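Local coordinates for proteasome assembly chaperone family protein (Thermoplasma acidophilum, PDB 3GAA) that is of unknown function but belongs to the PAC2 family and may act as a proteasome assembly chaperone, at residues A43-V48 and K224-Q229; T187-S190 and P194-G197. All coordinates share one frame; numbering follows the deposited sequence.

Interaction 1 of 2, residues A43-V48 and K224-Q229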
loop_
_atom_site.group_PDB
_atom_site.type_symbol
_atom_site.label_atom_id
_atom_site.label_comp_id
_atom_site.label_asym_id
_atom_site.label_seq_id
_atom_site.Cartn_x
_atom_site.Cartn_y
_atom_site.Cartn_z
ATOM N N ALA A 43 -38.424 -16.308 12.567
ATOM C CA ALA A 43 -38.777 -15.016 13.190
ATOM C C ALA A 43 -38.398 -13.844 12.269
ATOM O O ALA A 43 -39.225 -13.017 11.973
ATOM C CB ALA A 43 -38.136 -14.855 14.588
ATOM N N ALA A 44 -37.144 -13.836 11.800
ATOM C CA ALA A 44 -36.603 -12.791 10.919
ATOM C C ALA A 44 -37.592 -12.584 9.832
ATOM O O ALA A 44 -38.107 -11.480 9.702
ATOM C CB ALA A 44 -35.274 -13.166 10.305
ATOM N N SER A 45 -37.923 -13.633 9.085
ATOM C CA SER A 45 -38.886 -13.482 7.996
ATOM C C SER A 45 -40.217 -12.960 8.417
ATOM O O SER A 45 -40.731 -12.028 7.792
ATOM C CB SER A 45 -39.126 -14.781 7.337
ATOM O OG SER A 45 -37.900 -15.149 6.840
ATOM N N TYR A 46 -40.780 -13.563 9.456
ATOM C CA TYR A 46 -42.032 -13.070 9.970
ATOM C C TYR A 46 -41.963 -11.579 10.186
ATOM O O TYR A 46 -42.789 -10.878 9.662
ATOM C CB TYR A 46 -42.395 -13.721 11.278
ATOM C CG TYR A 46 -43.721 -13.236 11.795
ATOM C CD1 TYR A 46 -43.782 -12.337 12.837
ATOM C CD2 TYR A 46 -44.921 -13.660 11.224
ATOM C CE1 TYR A 46 -45.009 -11.888 13.324
ATOM C CE2 TYR A 46 -46.138 -13.220 11.705
ATOM C CZ TYR A 46 -46.165 -12.325 12.766
ATOM O OH TYR A 46 -47.333 -11.836 13.272
ATOM N N ILE A 47 -40.974 -11.080 10.932
ATOM C CA ILE A 47 -41.079 -9.714 11.359
ATOM C C ILE A 47 -40.868 -8.788 10.136
ATOM O O ILE A 47 -41.536 -7.777 9.992
ATOM C CB ILE A 47 -40.254 -9.332 12.703
ATOM C CG1 ILE A 47 -39.119 -8.403 12.392
ATOM C CG2 ILE A 47 -39.715 -10.500 13.613
ATOM C CD1 ILE A 47 -39.589 -6.935 12.264
ATOM N N VAL A 48 -39.968 -9.171 9.235
ATOM C CA VAL A 48 -39.741 -8.465 7.965
ATOM C C VAL A 48 -41.054 -8.272 7.270
ATOM O O VAL A 48 -41.427 -7.158 6.906
ATOM C CB VAL A 48 -38.873 -9.270 6.968
ATOM C CG1 VAL A 48 -39.073 -8.763 5.572
ATOM C CG2 VAL A 48 -37.368 -9.192 7.318
ATOM N N LYS A 224 -46.206 -21.433 9.435
ATOM C CA LYS A 224 -46.251 -22.768 8.865
ATOM C C LYS A 224 -45.872 -22.708 7.393
ATOM O O LYS A 224 -45.122 -23.551 6.892
ATOM C CB LYS A 224 -47.647 -23.380 8.964
ATOM C CG LYS A 224 -48.160 -23.750 10.368
ATOM C CD LYS A 224 -49.658 -24.115 10.293
ATOM C CE LYS A 224 -50.447 -23.689 11.555
ATOM N NZ LYS A 224 -51.947 -23.586 11.319
ATOM N N ALA A 225 -46.399 -21.720 6.689
ATOM C CA ALA A 225 -46.092 -21.572 5.285
ATOM C C ALA A 225 -44.594 -21.398 5.121
ATOM O O ALA A 225 -44.014 -22.024 4.300
ATOM C CB ALA A 225 -46.869 -20.387 4.673
ATOM N N LEU A 226 -43.969 -20.545 5.907
ATOM C CA LEU A 226 -42.514 -20.367 5.864
ATOM C C LEU A 226 -41.771 -21.627 6.231
ATOM O O LEU A 226 -40.816 -21.971 5.591
ATOM C CB LEU A 226 -42.075 -19.267 6.832
ATOM C CG LEU A 226 -42.212 -17.813 6.377
ATOM C CD1 LEU A 226 -42.156 -16.770 7.551
ATOM C CD2 LEU A 226 -41.117 -17.599 5.345
ATOM N N ASP A 227 -42.208 -22.322 7.260
ATOM C CA ASP A 227 -41.610 -23.577 7.613
ATOM C C ASP A 227 -41.459 -24.554 6.417
ATOM O O ASP A 227 -40.342 -25.015 6.148
ATOM C CB ASP A 227 -42.398 -24.213 8.743
ATOM C CG ASP A 227 -41.665 -25.389 9.373
ATOM O OD1 ASP A 227 -42.027 -26.552 9.025
ATOM O OD2 ASP A 227 -40.722 -25.151 10.184
ATOM N N GLU A 228 -42.537 -24.860 5.690
ATOM C CA GLU A 228 -42.413 -25.765 4.548
ATOM C C GLU A 228 -41.309 -25.254 3.631
ATOM O O GLU A 228 -40.372 -25.979 3.293
ATOM C CB GLU A 228 -43.717 -25.915 3.752
ATOM C CG GLU A 228 -45.021 -26.320 4.583
ATOM C CD GLU A 228 -44.797 -27.260 5.875
ATOM O OE1 GLU A 228 -44.951 -26.755 7.057
ATOM O OE2 GLU A 228 -44.496 -28.499 5.697
ATOM N N GLN A 229 -41.378 -23.978 3.276
ATOM C CA GLN A 229 -40.328 -23.372 2.452
ATOM C C GLN A 229 -38.914 -23.555 2.993
ATOM O O GLN A 229 -38.060 -24.068 2.303
ATOM C CB GLN A 229 -40.605 -21.897 2.243
ATOM C CG GLN A 229 -41.891 -21.620 1.494
ATOM C CD GLN A 229 -41.950 -20.203 1.039
ATOM O OE1 GLN A 229 -41.125 -19.365 1.459
ATOM N NE2 GLN A 229 -42.899 -19.909 0.160
#
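Ser45 and Leu226 bring helix 39-51 and helix 219-243 together, with their CA atoms 8.1 Å apart, the nearest such pair between the two segments. Both side chains set out toward the opposing segment. Leu226 does most of the touching, with both ends of its forked side chain. CD1 lies 3.6 Å from CB of Ser45, and CD2 lies 4.0 Å from the same CB. Both methyls of the fork thus meet the same serine carbon, CD1 more closely. CD1 of Leu226 also reaches 4.0 Å from the backbone N of Tyr46, so it rests against the helix backbone one residue further on. Leu42, nearly one helical turn before Ser45, also touches Leu226 and widens this patch.

The hydroxyl of Ser45 takes no part across the contact. With chi1 at -61°, OG sits beside the backbone N of its own residue, and from there it bonds back to Val41 O in the same helix. The polar end is satisfied within its own helix, and the CB is presented to the leucine. Tyr46 adds little to this pair. Its side chain touches Ile203 of helix 196-210, so helix 39-51 is packed by a second helix there.

The leucine comes from the early part of helix 219-243, within a range predicted to form a coiled coil. Through it, helix 219-243 packs on helix 39-51. Only 94 Å² is buried between the segments, and no hydrogen bond crosses. Their direct contact is small and mainly apolar, and it rests on van der Waals packing rather than on directional bonds.

Interaction 2 of 2, residues T187-S190 and P194-G197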
loop_
_atom_site.group_PDB
_atom_site.type_symbol
_atom_site.label_atom_id
_atom_site.label_comp_id
_atom_site.label_asym_id
_atom_site.label_seq_id
_atom_site.Cartn_x
_atom_site.Cartn_y
_atom_site.Cartn_z
ATOM N N THR A 187 -35.561 -20.251 22.439
ATOM C CA THR A 187 -36.811 -20.886 22.786
ATOM C C THR A 187 -36.767 -22.355 22.358
ATOM O O THR A 187 -36.271 -22.646 21.331
ATOM C CB THR A 187 -37.975 -20.105 22.175
ATOM O OG1 THR A 187 -39.153 -20.394 22.920
ATOM C CG2 THR A 187 -38.193 -20.471 20.708
ATOM N N PRO A 188 -37.249 -23.281 23.185
ATOM C CA PRO A 188 -37.243 -24.662 22.737
ATOM C C PRO A 188 -38.135 -24.829 21.525
ATOM O O PRO A 188 -39.230 -24.284 21.477
ATOM C CB PRO A 188 -37.836 -25.430 23.917
ATOM C CG PRO A 188 -38.038 -24.463 25.020
ATOM C CD PRO A 188 -38.000 -23.107 24.444
ATOM N N THR A 189 -37.686 -25.594 20.554
ATOM C CA THR A 189 -38.477 -25.794 19.362
ATOM C C THR A 189 -38.405 -27.260 18.847
ATOM O O THR A 189 -37.348 -27.893 18.865
ATOM C CB THR A 189 -38.156 -24.654 18.282
ATOM O OG1 THR A 189 -38.266 -25.155 16.941
ATOM C CG2 THR A 189 -36.824 -24.031 18.496
ATOM N N SER A 190 -39.539 -27.804 18.429
ATOM C CA SER A 190 -39.637 -29.207 18.021
ATOM C C SER A 190 -38.834 -29.541 16.765
ATOM O O SER A 190 -38.976 -28.902 15.728
ATOM C CB SER A 190 -41.115 -29.520 17.730
ATOM O OG SER A 190 -41.265 -30.793 17.116
ATOM N N PRO A 194 -43.528 -29.073 12.461
ATOM C CA PRO A 194 -43.432 -27.592 12.386
ATOM C C PRO A 194 -43.887 -26.919 13.674
ATOM O O PRO A 194 -44.818 -27.394 14.295
ATOM C CB PRO A 194 -44.367 -27.231 11.237
ATOM C CG PRO A 194 -44.574 -28.523 10.482
ATOM C CD PRO A 194 -44.491 -29.601 11.491
ATOM N N ASP A 195 -43.236 -25.834 14.076
ATOM C CA ASP A 195 -43.419 -25.306 15.429
ATOM C C ASP A 195 -43.553 -23.781 15.531
ATOM O O ASP A 195 -42.676 -23.111 16.056
ATOM C CB ASP A 195 -42.283 -25.777 16.324
ATOM C CG ASP A 195 -42.627 -25.651 17.794
ATOM O OD1 ASP A 195 -43.790 -25.246 18.089
ATOM O OD2 ASP A 195 -41.757 -25.948 18.661
ATOM N N PRO A 196 -44.686 -23.240 15.078
ATOM C CA PRO A 196 -44.986 -21.805 15.121
ATOM C C PRO A 196 -45.001 -21.155 16.500
ATOM O O PRO A 196 -44.715 -19.981 16.605
ATOM C CB PRO A 196 -46.385 -21.717 14.522
ATOM C CG PRO A 196 -46.561 -22.955 13.793
ATOM C CD PRO A 196 -45.813 -23.998 14.535
ATOM N N GLY A 197 -45.320 -21.894 17.542
ATOM C CA GLY A 197 -45.228 -21.359 18.898
ATOM C C GLY A 197 -43.810 -20.998 19.317
ATOM O O GLY A 197 -43.630 -20.177 20.222
#
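Asp195 reaches back to Ser190 across the short turn between strand 181-190 and helix 196-210. Pro194 comes first in the second segment. Its side chain sets out away from the strand, and its ring packs on Asp227 and Glu228 of helix 219-243. Asp195 follows, with CG anti to the backbone N (chi1 -162°), and this swings the carboxylate over to the strand end. OD2 of Asp195 accepts a hydrogen bond from Ser190 N at 2.9 Å. The N-H...O angle is 167°, so the bond is nearly straight. The donor comes to the anti side of the carboxylate, tilted 21° from its plane. OD2 of Asp195 also lies 3.4 Å from Thr189 CA and so sits close against the strand backbone.

Strand 181-190 runs parallel to strand 121-130 in the mixed sheet, and helix 196-210 packs back over it, as in an alpha/beta fold. Arg137 forms a salt bridge to the same OD2 and also bonds Pro188 O. The carboxylate thus joins strand, turn and a neighbouring loop. With an alanine in place of Asp195, Ser190 N would probably lose this acceptor and Arg137 its charged mate, so the turn could shift.

Pro196 follows, its ring against Val223 and Lys224. Gly197 comes next, and its carbonyl O bonds to Ser201 OG. One residue on, Ala198 meets the side chains of Thr187 and Thr189.

How the interactions relate
The centres of interactions 1 and 2 lie about 12 Å apart, on the same side of the chain's centre. Interaction 2 is nested in the long loop that interaction 1 closes. The two also touch. Pro194 CB meets Asp227 OD1 at 3.3 Å, and Pro196 CG meets Lys224 CG at 3.9 Å. The turn of interaction 2 thus packs against helix 219-243 near the leucine that meets helix 39-51. Thr39 of helix 39-51 touches Thr187 and Thr189, which ties that helix to strand 181-190 as well. Both contacts join parts of the fold, the first by packing and the second by hydrogen bonding; no ligand or catalytic residue is assigned to either.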